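Local structure of phenylalanine ammonia-lyase (Rhodosporidium toruloides, 1Y2M) at residues Glu302-Ala308 with Ser339-His344; Arg661-Leu665 with Val710-Ala716; Phe668-Leu673 with Ala701-Ile707. The protein catalyses the non-oxidative deamination of L-phenylalanine and L-tyrosine to trans-cinnamate and p-coumarate, releasing ammonia, and works as a homotetramer built as a dimer of dimers. All coordinates share one frame; numbering follows the deposited sequence.

Contact 1. Residues Glu302-Ala308 with Ser339-His344; sequences EAMVGHA and SRFAVH
A Schellman motif closes helix 273-303, and the chain leaving it, 302-308, is pinned to the loop 339-344 by a single beta bridge between H307 and V343. V343 N donates to G306 O at 2.8 Å, and A308 N donates back to V343 O. One turn earlier, S339 OG donates to E302 OE2 at 2.5 Å on the anti lone pair of the carboxylate, and S659 N shares OE2. With S339 OG anti to the backbone N (chi1 -175°), it also accepts from F341 N and A342 N, an ST turn and ST motif that fold 339-342 round the hydroxyl. F341 crosses the E302 side chain at about a right angle, its CB 3.7 Å from E302 CB, the ring itself turning off to F542 and Y657. V305 CG1 lies 3.2 Å from F341 O, and H344 NE2 reaches S339 O in the plane of the imidazole, tying the loop's two ends together. The CB of H307 points away from the loop, and its side chain comes within about 3 Å of that of Q360, probably a cinnamate-binding residue. L336 of helix 323-336 packs on E302, A308 and A342, while R538 and F542 of helix 506-560 cover V305 and F341.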
ATOM      1  N   GLU B 302       4.495 -30.241  17.810  1.00  9.74           N
ATOM      2  CA  GLU B 302       4.981 -31.032  18.951  1.00  9.51           C
ATOM      3  C   GLU B 302       4.667 -30.353  20.299  1.00 10.22           C
ATOM      4  O   GLU B 302       4.076 -30.945  21.186  1.00 11.16           O
ATOM      5  CB  GLU B 302       6.482 -31.310  18.810  1.00 10.82           C
ATOM      6  CG  GLU B 302       6.803 -32.216  17.644  1.00  9.00           C
ATOM      7  CD  GLU B 302       8.279 -32.626  17.663  1.00 11.50           C
ATOM      8  OE1 GLU B 302       9.097 -31.745  17.354  1.00 12.12           O
ATOM      9  OE2 GLU B 302       8.633 -33.798  18.018  1.00 10.88           O
ATOM     10  N   ALA B 303       4.984 -29.064  20.432  1.00  8.80           N
ATOM     11  CA  ALA B 303       4.731 -28.353  21.686  1.00  9.13           C
ATOM     12  C   ALA B 303       3.231 -28.320  22.011  1.00 10.16           C
ATOM     13  O   ALA B 303       2.854 -28.349  23.151  1.00 10.12           O
ATOM     14  CB  ALA B 303       5.241 -26.943  21.616  1.00 12.71           C
HETATM   15  N   MSE B 304       2.388 -28.284  20.979  1.00  8.70           N
HETATM   16  CA  MSE B 304       0.924 -28.193  21.156  1.00  9.29           C
HETATM   17  C   MSE B 304       0.272 -29.559  21.267  1.00  9.99           C
HETATM   18  O   MSE B 304      -0.925 -29.642  21.362  1.00 11.25           O
HETATM   19  CB  MSE B 304       0.329 -27.444  19.978  1.00 11.15           C
HETATM   20  CG  MSE B 304       0.760 -25.998  19.888  1.00  8.80           C
HETATM   21 SE   MSE B 304      -0.354 -24.960  21.186  1.00 22.63          SE
HETATM   22  CE  MSE B 304      -2.132 -24.984  20.266  1.00 15.18           C
ATOM     23  N   VAL B 305       1.079 -30.618  21.296  1.00 10.00           N
ATOM     24  CA  VAL B 305       0.599 -32.007  21.208  1.00 10.48           C
ATOM     25  C   VAL B 305      -0.508 -32.097  20.145  1.00 11.21           C
ATOM     26  O   VAL B 305      -1.590 -32.681  20.344  1.00 12.26           O
ATOM     27  CB  VAL B 305       0.222 -32.601  22.583  1.00 10.94           C
ATOM     28  CG1 VAL B 305      -0.186 -34.039  22.470  1.00 22.30           C
ATOM     29  CG2 VAL B 305       1.461 -32.613  23.447  1.00 14.82           C
ATOM     30  N   GLY B 306      -0.207 -31.512  18.995  1.00 10.69           N
ATOM     31  CA  GLY B 306      -1.143 -31.445  17.905  1.00 10.35           C
ATOM     32  C   GLY B 306      -1.059 -32.614  16.961  1.00 12.00           C
ATOM     33  O   GLY B 306      -0.381 -33.602  17.237  1.00 11.57           O
ATOM     34  N   HIS B 307      -1.754 -32.470  15.835  1.00 10.98           N
ATOM     35  CA  HIS B 307      -1.954 -33.608  14.936  1.00 11.90           C
ATOM     36  C   HIS B 307      -0.971 -33.628  13.774  1.00 11.27           C
ATOM     37  O   HIS B 307      -0.981 -32.765  12.878  1.00 11.57           O
ATOM     38  CB  HIS B 307      -3.358 -33.571  14.372  1.00 10.98           C
ATOM     39  CG  HIS B 307      -4.414 -33.801  15.397  1.00 15.52           C
ATOM     40  ND1 HIS B 307      -5.099 -32.777  16.013  1.00 26.48           N
ATOM     41  CD2 HIS B 307      -4.939 -34.953  15.879  1.00 18.34           C
ATOM     42  CE1 HIS B 307      -5.980 -33.289  16.855  1.00 26.87           C
ATOM     43  NE2 HIS B 307      -5.899 -34.610  16.798  1.00 20.54           N
ATOM     44  N   ALA B 308      -0.183 -34.687  13.708  1.00  8.73           N
ATOM     45  CA  ALA B 308       0.674 -34.878  12.540  1.00 10.72           C
ATOM     46  C   ALA B 308      -0.192 -35.231  11.311  1.00 10.51           C
ATOM     47  O   ALA B 308       0.280 -35.151  10.171  1.00 10.74           O
ATOM     48  CB  ALA B 308       1.662 -35.943  12.824  1.00 14.33           C
ATOM     49  N   SER B 339       8.115 -38.428  16.365  1.00 11.11           N
ATOM     50  CA  SER B 339       7.738 -37.586  17.501  1.00  7.97           C
ATOM     51  C   SER B 339       6.851 -38.354  18.480  1.00  9.59           C
ATOM     52  O   SER B 339       5.952 -39.064  18.079  1.00 10.06           O
ATOM     53  CB  SER B 339       6.987 -36.325  17.055  1.00 11.29           C
ATOM     54  OG  SER B 339       6.729 -35.477  18.182  1.00 10.75           O
ATOM     55  N   ARG B 340       7.125 -38.220  19.773  1.00 10.23           N
ATOM     56  CA  ARG B 340       6.225 -38.721  20.796  1.00 11.71           C
ATOM     57  C   ARG B 340       5.439 -37.584  21.413  1.00 10.57           C
ATOM     58  O   ARG B 340       4.675 -37.808  22.336  1.00 10.96           O
ATOM     59  CB  ARG B 340       7.010 -39.492  21.867  1.00 10.40           C
ATOM     60  CG  ARG B 340       7.666 -40.764  21.331  1.00 16.76           C
ATOM     61  CD  ARG B 340       8.546 -41.468  22.363  1.00 23.71           C
ATOM     62  NE  ARG B 340       7.803 -41.816  23.573  1.00 33.36           N
ATOM     63  CZ  ARG B 340       8.314 -41.885  24.805  1.00 36.68           C
ATOM     64  NH1 ARG B 340       9.612 -41.638  25.055  1.00 29.97           N
ATOM     65  NH2 ARG B 340       7.504 -42.205  25.807  1.00 37.74           N
ATOM     66  N   PHE B 341       5.560 -36.379  20.870  1.00  9.04           N
ATOM     67  CA  PHE B 341       4.720 -35.240  21.274  1.00  7.63           C
ATOM     68  C   PHE B 341       3.496 -35.107  20.316  1.00  9.64           C
ATOM     69  O   PHE B 341       2.343 -35.039  20.734  1.00 11.04           O
ATOM     70  CB  PHE B 341       5.476 -33.925  21.190  1.00  8.13           C
ATOM     71  CG  PHE B 341       6.476 -33.646  22.303  1.00  8.13           C
ATOM     72  CD1 PHE B 341       6.101 -33.613  23.646  1.00 10.90           C
ATOM     73  CD2 PHE B 341       7.783 -33.314  21.982  1.00 13.68           C
ATOM     74  CE1 PHE B 341       7.000 -33.275  24.635  1.00 15.87           C
ATOM     75  CE2 PHE B 341       8.704 -32.993  22.997  1.00 15.60           C
ATOM     76  CZ  PHE B 341       8.298 -32.950  24.306  1.00 11.74           C
ATOM     77  N   ALA B 342       3.777 -35.078  19.026  1.00 10.18           N
ATOM     78  CA  ALA B 342       2.706 -34.998  18.016  1.00 10.85           C
ATOM     79  C   ALA B 342       1.935 -36.305  18.001  1.00 13.33           C
ATOM     80  O   ALA B 342       2.522 -37.391  18.184  1.00 13.63           O
ATOM     81  CB  ALA B 342       3.272 -34.738  16.647  1.00 12.03           C
ATOM     82  N   VAL B 343       0.627 -36.200  17.763  1.00 12.73           N
ATOM     83  CA  VAL B 343      -0.279 -37.344  17.608  1.00 13.03           C
ATOM     84  C   VAL B 343      -0.291 -37.831  16.153  1.00 12.39           C
ATOM     85  O   VAL B 343      -0.474 -37.039  15.227  1.00 14.16           O
ATOM     86  CB  VAL B 343      -1.684 -36.950  18.063  1.00 15.29           C
ATOM     87  CG1 VAL B 343      -2.668 -38.103  17.907  1.00 18.88           C
ATOM     88  CG2 VAL B 343      -1.622 -36.470  19.522  1.00 20.33           C
ATOM     89  N   HIS B 344      -0.081 -39.140  15.964  1.00 14.76           N
ATOM     90  CA  HIS B 344       0.068 -39.724  14.624  1.00 14.89           C
ATOM     91  C   HIS B 344      -1.217 -40.355  14.084  1.00 17.59           C
ATOM     92  O   HIS B 344      -1.901 -41.031  14.825  1.00 15.45           O
ATOM     93  CB  HIS B 344       1.215 -40.731  14.652  1.00 16.67           C
ATOM     94  CG  HIS B 344       2.531 -40.076  14.922  1.00 18.08           C
ATOM     95  ND1 HIS B 344       3.230 -39.413  13.937  1.00 14.90           N
ATOM     96  CD2 HIS B 344       3.219 -39.888  16.071  1.00 17.25           C
ATOM     97  CE1 HIS B 344       4.316 -38.874  14.469  1.00 17.50           C
ATOM     98  NE2 HIS B 344       4.338 -39.163  15.759  1.00 16.47           N
TER

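Contact 2. Residues Arg661-Leu665 with Val710-Ala716; sequences RTQIL and VLLKMLA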
ATOM      1  N   ARG B 661      14.468 -35.697  14.055  1.00  7.84           N
ATOM      2  CA  ARG B 661      14.826 -34.608  13.154  1.00 11.19           C
ATOM      3  C   ARG B 661      14.645 -33.285  13.842  1.00 11.68           C
ATOM      4  O   ARG B 661      15.404 -32.351  13.610  1.00 11.42           O
ATOM      5  CB  ARG B 661      14.047 -34.678  11.825  1.00 12.42           C
ATOM      6  CG  ARG B 661      14.488 -35.835  10.951  1.00 12.73           C
ATOM      7  CD  ARG B 661      13.721 -35.933   9.665  1.00 16.02           C
ATOM      8  NE  ARG B 661      14.153 -37.088   8.877  1.00 17.81           N
ATOM      9  CZ  ARG B 661      15.172 -37.099   8.012  1.00 22.09           C
ATOM     10  NH1 ARG B 661      15.883 -36.007   7.757  1.00 19.91           N
ATOM     11  NH2 ARG B 661      15.460 -38.217   7.360  1.00 21.78           N
ATOM     12  N   THR B 662      13.618 -33.144  14.664  1.00  8.61           N
ATOM     13  CA  THR B 662      13.450 -31.839  15.327  1.00 11.02           C
ATOM     14  C   THR B 662      14.431 -31.695  16.499  1.00 10.65           C
ATOM     15  O   THR B 662      14.774 -30.577  16.888  1.00 10.21           O
ATOM     16  CB  THR B 662      12.027 -31.555  15.819  1.00 10.78           C
ATOM     17  OG1 THR B 662      11.592 -32.571  16.706  1.00  9.84           O
ATOM     18  CG2 THR B 662      11.019 -31.456  14.658  1.00 13.06           C
ATOM     19  N   GLN B 663      14.900 -32.833  17.041  1.00  9.96           N
ATOM     20  CA  GLN B 663      15.928 -32.802  18.072  1.00 12.60           C
ATOM     21  C   GLN B 663      17.220 -32.094  17.557  1.00  8.48           C
ATOM     22  O   GLN B 663      17.979 -31.487  18.337  1.00 12.80           O
ATOM     23  CB  GLN B 663      16.221 -34.226  18.542  1.00 13.88           C
ATOM     24  CG  GLN B 663      17.164 -34.332  19.756  1.00 17.51           C
ATOM     25  CD  GLN B 663      17.403 -35.802  20.135  1.00 21.02           C
ATOM     26  OE1 GLN B 663      16.455 -36.583  20.179  1.00 31.60           O
ATOM     27  NE2 GLN B 663      18.665 -36.177  20.342  1.00 30.91           N
ATOM     28  N   ILE B 664      17.484 -32.182  16.253  1.00  8.34           N
ATOM     29  CA  ILE B 664      18.655 -31.536  15.656  1.00  9.40           C
ATOM     30  C   ILE B 664      18.668 -30.051  15.937  1.00 10.16           C
ATOM     31  O   ILE B 664      19.718 -29.461  16.333  1.00 10.50           O
ATOM     32  CB  ILE B 664      18.745 -31.845  14.147  1.00  8.36           C
ATOM     33  CG1 ILE B 664      18.972 -33.335  13.970  1.00  8.10           C
ATOM     34  CG2 ILE B 664      19.902 -31.064  13.505  1.00 12.94           C
ATOM     35  CD1 ILE B 664      18.796 -33.866  12.493  1.00 12.90           C
ATOM     36  N   LEU B 665      17.515 -29.421  15.698  1.00  9.72           N
ATOM     37  CA  LEU B 665      17.392 -27.970  15.874  1.00  7.90           C
ATOM     38  C   LEU B 665      17.391 -27.653  17.371  1.00  9.91           C
ATOM     39  O   LEU B 665      17.984 -26.680  17.827  1.00 11.96           O
ATOM     40  CB  LEU B 665      16.131 -27.436  15.206  1.00 10.26           C
ATOM     41  CG  LEU B 665      16.013 -25.897  15.099  1.00 10.82           C
ATOM     42  CD1 LEU B 665      17.296 -25.248  14.698  1.00 10.75           C
ATOM     43  CD2 LEU B 665      14.879 -25.465  14.218  1.00 10.70           C
ATOM     44  N   VAL B 710      22.026 -26.784   9.503  1.00  9.59           N
ATOM     45  CA  VAL B 710      21.106 -27.448  10.449  1.00  9.90           C
ATOM     46  C   VAL B 710      19.756 -27.762   9.822  1.00  9.98           C
ATOM     47  O   VAL B 710      19.293 -28.873   9.938  1.00 10.40           O
ATOM     48  CB  VAL B 710      20.931 -26.610  11.721  1.00 12.87           C
ATOM     49  CG1 VAL B 710      20.127 -27.367  12.740  1.00 11.00           C
ATOM     50  CG2 VAL B 710      22.268 -26.238  12.277  1.00 15.70           C
ATOM     51  N   LEU B 711      19.170 -26.788   9.132  1.00 10.88           N
ATOM     52  CA  LEU B 711      17.914 -26.965   8.389  1.00 10.17           C
ATOM     53  C   LEU B 711      18.098 -28.037   7.352  1.00 10.83           C
ATOM     54  O   LEU B 711      17.216 -28.894   7.177  1.00 12.10           O
ATOM     55  CB  LEU B 711      17.510 -25.633   7.752  1.00 11.38           C
ATOM     56  CG  LEU B 711      17.186 -24.549   8.783  1.00 15.10           C
ATOM     57  CD1 LEU B 711      17.016 -23.196   8.082  1.00 15.19           C
ATOM     58  CD2 LEU B 711      15.910 -24.936   9.486  1.00 15.15           C
ATOM     59  N   LEU B 712      19.254 -28.021   6.687  1.00 11.84           N
ATOM     60  CA  LEU B 712      19.498 -29.027   5.632  1.00 11.61           C
ATOM     61  C   LEU B 712      19.573 -30.410   6.225  1.00 11.75           C
ATOM     62  O   LEU B 712      18.945 -31.339   5.735  1.00 12.39           O
ATOM     63  CB  LEU B 712      20.762 -28.693   4.841  1.00 13.17           C
ATOM     64  CG  LEU B 712      21.018 -29.553   3.598  1.00 18.59           C
ATOM     65  CD1 LEU B 712      19.911 -29.435   2.572  1.00 24.85           C
ATOM     66  CD2 LEU B 712      22.390 -29.191   2.975  1.00 21.56           C
ATOM     67  N   LYS B 713      20.321 -30.558   7.312  1.00 12.68           N
ATOM     68  CA  LYS B 713      20.457 -31.860   7.959  1.00 12.76           C
ATOM     69  C   LYS B 713      19.092 -32.420   8.418  1.00 12.62           C
ATOM     70  O   LYS B 713      18.836 -33.610   8.297  1.00 11.22           O
ATOM     71  CB  LYS B 713      21.368 -31.719   9.174  1.00 18.20           C
ATOM     72  CG  LYS B 713      22.131 -32.940   9.525  1.00 29.88           C
ATOM     73  CD  LYS B 713      22.503 -33.006  11.001  1.00 26.54           C
ATOM     74  CE  LYS B 713      23.651 -32.069  11.395  1.00 36.82           C
ATOM     75  NZ  LYS B 713      24.195 -32.486  12.763  1.00 36.99           N
HETATM   76  N   MSE B 714      18.247 -31.563   8.969  1.00 12.65           N
HETATM   77  CA  MSE B 714      16.927 -31.970   9.429  1.00 13.43           C
HETATM   78  C   MSE B 714      16.039 -32.438   8.298  1.00 15.29           C
HETATM   79  O   MSE B 714      15.238 -33.331   8.500  1.00 13.87           O
HETATM   80  CB  MSE B 714      16.175 -30.833  10.160  1.00 15.36           C
HETATM   81  CG  MSE B 714      16.785 -30.267  11.384  1.00 18.46           C
HETATM   82 SE   MSE B 714      15.837 -28.485  11.577  1.00 24.66          SE
HETATM   83  CE  MSE B 714      14.133 -29.154  12.289  1.00 16.05           C
ATOM     84  N   LEU B 715      16.140 -31.803   7.126  1.00 17.30           N
ATOM     85  CA  LEU B 715      15.238 -32.065   6.006  1.00 22.98           C
ATOM     86  C   LEU B 715      15.819 -33.022   5.008  1.00 28.35           C
ATOM     87  O   LEU B 715      15.234 -33.240   3.953  1.00 34.12           O
ATOM     88  CB  LEU B 715      14.830 -30.746   5.332  1.00 22.42           C
ATOM     89  CG  LEU B 715      13.918 -29.864   6.184  1.00 24.47           C
ATOM     90  CD1 LEU B 715      13.911 -28.391   5.766  1.00 31.67           C
ATOM     91  CD2 LEU B 715      12.484 -30.419   6.193  1.00 30.27           C
ATOM     92  N   ALA B 716      16.943 -33.638   5.367  1.00 31.29           N
ATOM     93  CA  ALA B 716      17.651 -34.570   4.488  1.00 33.94           C
ATOM     94  C   ALA B 716      16.777 -35.760   4.137  1.00 35.79           C
ATOM     95  O   ALA B 716      16.959 -36.366   3.076  1.00 39.34           O
ATOM     96  CB  ALA B 716      18.924 -35.044   5.157  1.00 33.24           C
TER
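Helix 708-714, the last of the chain, packs its last turn against the opening of helix 662-672, and M714, a selenomethionine, fills the seam between them. Its CG sits 3.7 Å from I664 CB, the two chains running side by side in opposite senses. At chi3 the chain bends (77°), which tucks the selenium in beside L665, with M714 SE 3.8 Å from L665 CB and the terminal methyl close to the same carbon. R661 O also lies against M714 CG, so this one side chain touches R661, I664 and L665. Farther along, V710 CG1 fits between two branches, 3.8 Å from I664 CG2 and 4.0 Å from L665 CD1; V710 and L665 cross at about a right angle. K713 lays its aliphatic CD over the outer side of I664.

This is helix-to-helix packing at the C-terminus, and its polar element is a hydrogen bond from the guanidinium of R661 to a backbone oxygen at the end of the last helix: R661, extended from CG to NE, lies along that end and donates from NH1 to M714 O at 2.9 Å. The acceptor lies near the guanidinium plane, yet the donor stands well above the carbonyl plane, 59° out of it, and the N-H points fairly straight at the oxygen (161°). An alanine here would remove both the NH1 bond and the CD contact over M714 O, and would probably leave that carbonyl without its arginine mate. Behind the seam, S295 of helix 273-303 touches L711 and M714, M299 touches T662 and L665, and L335 of helix 323-336 lies against both R661 and M714.

Contact 3. Residues Phe668-Leu673 with Ala701-Ile707; sequences FVREEL and AIKSGRI
R706 reaches across to the end of helix 662-672 and meets F668, E672 and L673. Its NH2 donates to E672 OE1 at 3.2 Å in a salt bridge that is far from straight (141°), the carboxylate being met on its anti side. L673 CD2 sits over one face of the guanidinium, 3.6 Å from R706 NH1. F668 presents its ring edge to the arginine, with CE1 3.8 Å from R706 NE and the two planes nearly perpendicular. Beyond CE1, the F668 ring touches I707, whose CG1 lies 3.9 Å from F668 CE2, and more loosely the methyl of A701. L673 CD1 lies 3.8 Å from A701 CB.

Three waters complete the polar side: water 1 joins R706 NE to E672 OE1, while waters 2 and 3 carry NH2 and NH1 of R706 to the backbone oxygen E672 O. The full stretch of R706, with CG anti to the backbone N (chi1 -168°) and every later torsion extended, brings the guanidinium this far. Its backbone is set by S704 OG, which accepts from R706 N in an ST turn. On the other side a wider pi-type turn, with L673 N bonded to F668 O, runs through 668-672. The end of helix 662-672 thus packs, with the chain running in the opposite sense, on the turn that links helix 691-703 to helix 708-714, where G705 takes positive phi.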
ATOM      1  N   PHE B 668      20.875 -27.814  18.524  1.00 10.15           N
ATOM      2  CA  PHE B 668      21.646 -26.686  17.989  1.00  9.97           C
ATOM      3  C   PHE B 668      21.493 -25.451  18.838  1.00 11.08           C
ATOM      4  O   PHE B 668      22.461 -24.780  19.178  1.00  9.28           O
ATOM      5  CB  PHE B 668      21.189 -26.375  16.567  1.00 10.39           C
ATOM      6  CG  PHE B 668      21.858 -25.179  15.960  1.00  9.05           C
ATOM      7  CD1 PHE B 668      23.232 -25.201  15.677  1.00 13.72           C
ATOM      8  CD2 PHE B 668      21.116 -24.024  15.662  1.00 10.84           C
ATOM      9  CE1 PHE B 668      23.870 -24.084  15.107  1.00 13.15           C
ATOM     10  CE2 PHE B 668      21.740 -22.931  15.098  1.00 12.74           C
ATOM     11  CZ  PHE B 668      23.118 -22.961  14.804  1.00 12.78           C
ATOM     12  N   VAL B 669      20.251 -25.134  19.204  1.00  8.08           N
ATOM     13  CA  VAL B 669      20.001 -23.898  19.939  1.00  7.81           C
ATOM     14  C   VAL B 669      20.425 -24.050  21.413  1.00  8.15           C
ATOM     15  O   VAL B 669      21.107 -23.176  21.985  1.00  9.21           O
ATOM     16  CB  VAL B 669      18.539 -23.477  19.829  1.00  9.58           C
ATOM     17  CG1 VAL B 669      18.311 -22.271  20.692  1.00 11.04           C
ATOM     18  CG2 VAL B 669      18.222 -23.126  18.418  1.00 10.09           C
ATOM     19  N   ARG B 670      20.043 -25.145  22.045  1.00  7.80           N
ATOM     20  CA  ARG B 670      20.273 -25.339  23.446  1.00  9.03           C
ATOM     21  C   ARG B 670      21.766 -25.546  23.754  1.00 11.36           C
ATOM     22  O   ARG B 670      22.274 -25.068  24.779  1.00 12.70           O
ATOM     23  CB  ARG B 670      19.426 -26.538  23.932  1.00  8.12           C
ATOM     24  CG  ARG B 670      17.942 -26.239  24.145  1.00  9.36           C
ATOM     25  CD  ARG B 670      17.708 -25.700  25.555  1.00 10.20           C
ATOM     26  NE  ARG B 670      16.280 -25.477  25.819  1.00  9.86           N
ATOM     27  CZ  ARG B 670      15.628 -24.375  25.538  1.00  9.20           C
ATOM     28  NH1 ARG B 670      16.228 -23.356  24.947  1.00  9.61           N
ATOM     29  NH2 ARG B 670      14.353 -24.271  25.871  1.00  8.15           N
ATOM     30  N   GLU B 671      22.461 -26.288  22.892  1.00  7.93           N
ATOM     31  CA  GLU B 671      23.856 -26.633  23.116  1.00  7.79           C
ATOM     32  C   GLU B 671      24.787 -25.750  22.333  1.00 10.72           C
ATOM     33  O   GLU B 671      25.615 -25.059  22.932  1.00 14.31           O
ATOM     34  CB  GLU B 671      24.122 -28.077  22.769  1.00  8.08           C
ATOM     35  CG  GLU B 671      23.274 -29.055  23.521  1.00  9.90           C
ATOM     36  CD  GLU B 671      23.110 -28.772  25.002  1.00 16.80           C
ATOM     37  OE1 GLU B 671      24.083 -28.392  25.683  1.00 17.25           O
ATOM     38  OE2 GLU B 671      21.986 -28.988  25.512  1.00 17.58           O
ATOM     39  N   GLU B 672      24.709 -25.728  21.002  1.00  8.78           N
ATOM     40  CA  GLU B 672      25.703 -24.954  20.261  1.00 11.65           C
ATOM     41  C   GLU B 672      25.575 -23.461  20.468  1.00 11.88           C
ATOM     42  O   GLU B 672      26.595 -22.762  20.608  1.00 11.83           O
ATOM     43  CB  GLU B 672      25.670 -25.234  18.764  1.00 12.84           C
ATOM     44  CG  GLU B 672      26.201 -26.595  18.382  1.00 15.68           C
ATOM     45  CD  GLU B 672      26.341 -26.777  16.868  1.00 18.98           C
ATOM     46  OE1 GLU B 672      27.156 -26.057  16.231  1.00 23.01           O
ATOM     47  OE2 GLU B 672      25.667 -27.668  16.309  1.00 19.85           O
ATOM     48  N   LEU B 673      24.336 -22.957  20.529  1.00 10.06           N
ATOM     49  CA  LEU B 673      24.100 -21.535  20.758  1.00 11.25           C
ATOM     50  C   LEU B 673      24.051 -21.174  22.237  1.00 11.00           C
ATOM     51  O   LEU B 673      24.121 -19.990  22.588  1.00 13.97           O
ATOM     52  CB  LEU B 673      22.817 -21.066  20.080  1.00 11.65           C
ATOM     53  CG  LEU B 673      22.715 -21.250  18.577  1.00 10.88           C
ATOM     54  CD1 LEU B 673      21.498 -20.493  18.038  1.00 11.13           C
ATOM     55  CD2 LEU B 673      24.015 -20.876  17.872  1.00 11.62           C
ATOM     56  N   ALA B 701      22.599 -16.349  14.576  1.00  8.81           N
ATOM     57  CA  ALA B 701      22.783 -17.619  13.876  1.00  9.74           C
ATOM     58  C   ALA B 701      21.968 -17.767  12.598  1.00  7.27           C
ATOM     59  O   ALA B 701      22.378 -18.470  11.673  1.00  9.21           O
ATOM     60  CB  ALA B 701      22.510 -18.783  14.822  1.00 11.90           C
ATOM     61  N   ILE B 702      20.824 -17.100  12.530  1.00  9.30           N
ATOM     62  CA  ILE B 702      20.035 -17.032  11.302  1.00  9.07           C
ATOM     63  C   ILE B 702      20.768 -16.111  10.314  1.00  8.38           C
ATOM     64  O   ILE B 702      21.060 -16.478   9.187  1.00 10.41           O
ATOM     65  CB  ILE B 702      18.583 -16.566  11.564  1.00 11.06           C
ATOM     66  CG1 ILE B 702      17.851 -17.629  12.405  1.00 11.68           C
ATOM     67  CG2 ILE B 702      17.862 -16.339  10.255  1.00 12.34           C
ATOM     68  CD1 ILE B 702      16.539 -17.138  12.970  1.00 10.18           C
ATOM     69  N   LYS B 703      21.089 -14.907  10.751  1.00 10.52           N
ATOM     70  CA  LYS B 703      21.652 -13.906   9.830  1.00 10.02           C
ATOM     71  C   LYS B 703      23.001 -14.313   9.243  1.00  8.87           C
ATOM     72  O   LYS B 703      23.277 -14.047   8.055  1.00 13.56           O
ATOM     73  CB  LYS B 703      21.739 -12.540  10.516  1.00  9.87           C
ATOM     74  CG  LYS B 703      20.461 -11.884  10.918  1.00 12.74           C
ATOM     75  CD  LYS B 703      19.457 -11.637   9.762  1.00 14.94           C
ATOM     76  CE  LYS B 703      19.935 -10.659   8.691  1.00 18.74           C
ATOM     77  NZ  LYS B 703      20.253  -9.332   9.223  1.00 20.26           N
ATOM     78  N   SER B 704      23.793 -15.002  10.040  1.00 11.45           N
ATOM     79  CA  SER B 704      25.119 -15.467   9.629  1.00 12.75           C
ATOM     80  C   SER B 704      25.024 -16.685   8.717  1.00 11.21           C
ATOM     81  O   SER B 704      26.019 -17.043   8.097  1.00 12.72           O
ATOM     82  CB  SER B 704      25.974 -15.862  10.834  1.00 12.38           C
ATOM     83  OG  SER B 704      25.480 -17.080  11.408  1.00 12.63           O
ATOM     84  N   GLY B 705      23.869 -17.340   8.675  1.00 10.89           N
ATOM     85  CA  GLY B 705      23.681 -18.585   7.930  1.00 11.18           C
ATOM     86  C   GLY B 705      24.196 -19.816   8.676  1.00  9.53           C
ATOM     87  O   GLY B 705      24.147 -20.942   8.126  1.00 10.45           O
ATOM     88  N   ARG B 706      24.658 -19.660   9.922  1.00 11.10           N
ATOM     89  CA  ARG B 706      25.034 -20.803  10.734  1.00  9.23           C
ATOM     90  C   ARG B 706      23.942 -21.865  10.844  1.00  9.56           C
ATOM     91  O   ARG B 706      24.219 -23.096  10.776  1.00 10.27           O
ATOM     92  CB  ARG B 706      25.466 -20.378  12.136  1.00 10.29           C
ATOM     93  CG  ARG B 706      26.114 -21.466  12.902  1.00 13.79           C
ATOM     94  CD  ARG B 706      26.573 -21.007  14.258  1.00 12.51           C
ATOM     95  NE  ARG B 706      27.143 -22.105  15.014  1.00 14.12           N
ATOM     96  CZ  ARG B 706      27.607 -21.999  16.257  1.00 15.12           C
ATOM     97  NH1 ARG B 706      27.535 -20.858  16.914  1.00 15.85           N
ATOM     98  NH2 ARG B 706      28.140 -23.039  16.840  1.00 16.38           N
ATOM     99  N   ILE B 707      22.688 -21.413  10.898  1.00  8.73           N
ATOM    100  CA  ILE B 707      21.533 -22.313  11.036  1.00  9.30           C
ATOM    101  C   ILE B 707      21.269 -23.107   9.738  1.00  8.54           C
ATOM    102  O   ILE B 707      20.574 -24.127   9.715  1.00 10.43           O
ATOM    103  CB  ILE B 707      20.280 -21.531  11.426  1.00  9.23           C
ATOM    104  CG1 ILE B 707      19.275 -22.470  12.059  1.00  9.37           C
ATOM    105  CG2 ILE B 707      19.733 -20.705  10.229  1.00 11.63           C
ATOM    106  CD1 ILE B 707      18.209 -21.739  12.740  1.00 13.00           C
TER
HETATM  107  O   HOH W   1      27.437 -24.719  13.917  1.00 17.77           O
HETATM  108  O   HOH W   2      29.114 -23.290  19.679  1.00 25.49           O
HETATM  109  O   HOH W   3      27.635 -20.268  19.808  1.00 30.34           O

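Overall arrangement
Contact 1 is the most buried of the three, and backbone bonds and a buried carboxylate hold it, where contacts 2 and 3 rely mainly on side chains. Contacts 2 and 3 share helix 662-672, gripping its beginning and its end; contact 3 is nested inside the loop that contact 2 closes, with about 12 Å between their centres. V710 CG2 packs on F668 CD1 at 3.7 Å, joining their apolar parts. Both run from a greasy interior to a polar rim, but the arginine donates to a backbone carbonyl in contact 2 and meets a carboxylate and waters in contact 3. Contact 1 joins contact 2 through a probable hydrogen bond between E302 OE1 and T662 OG1.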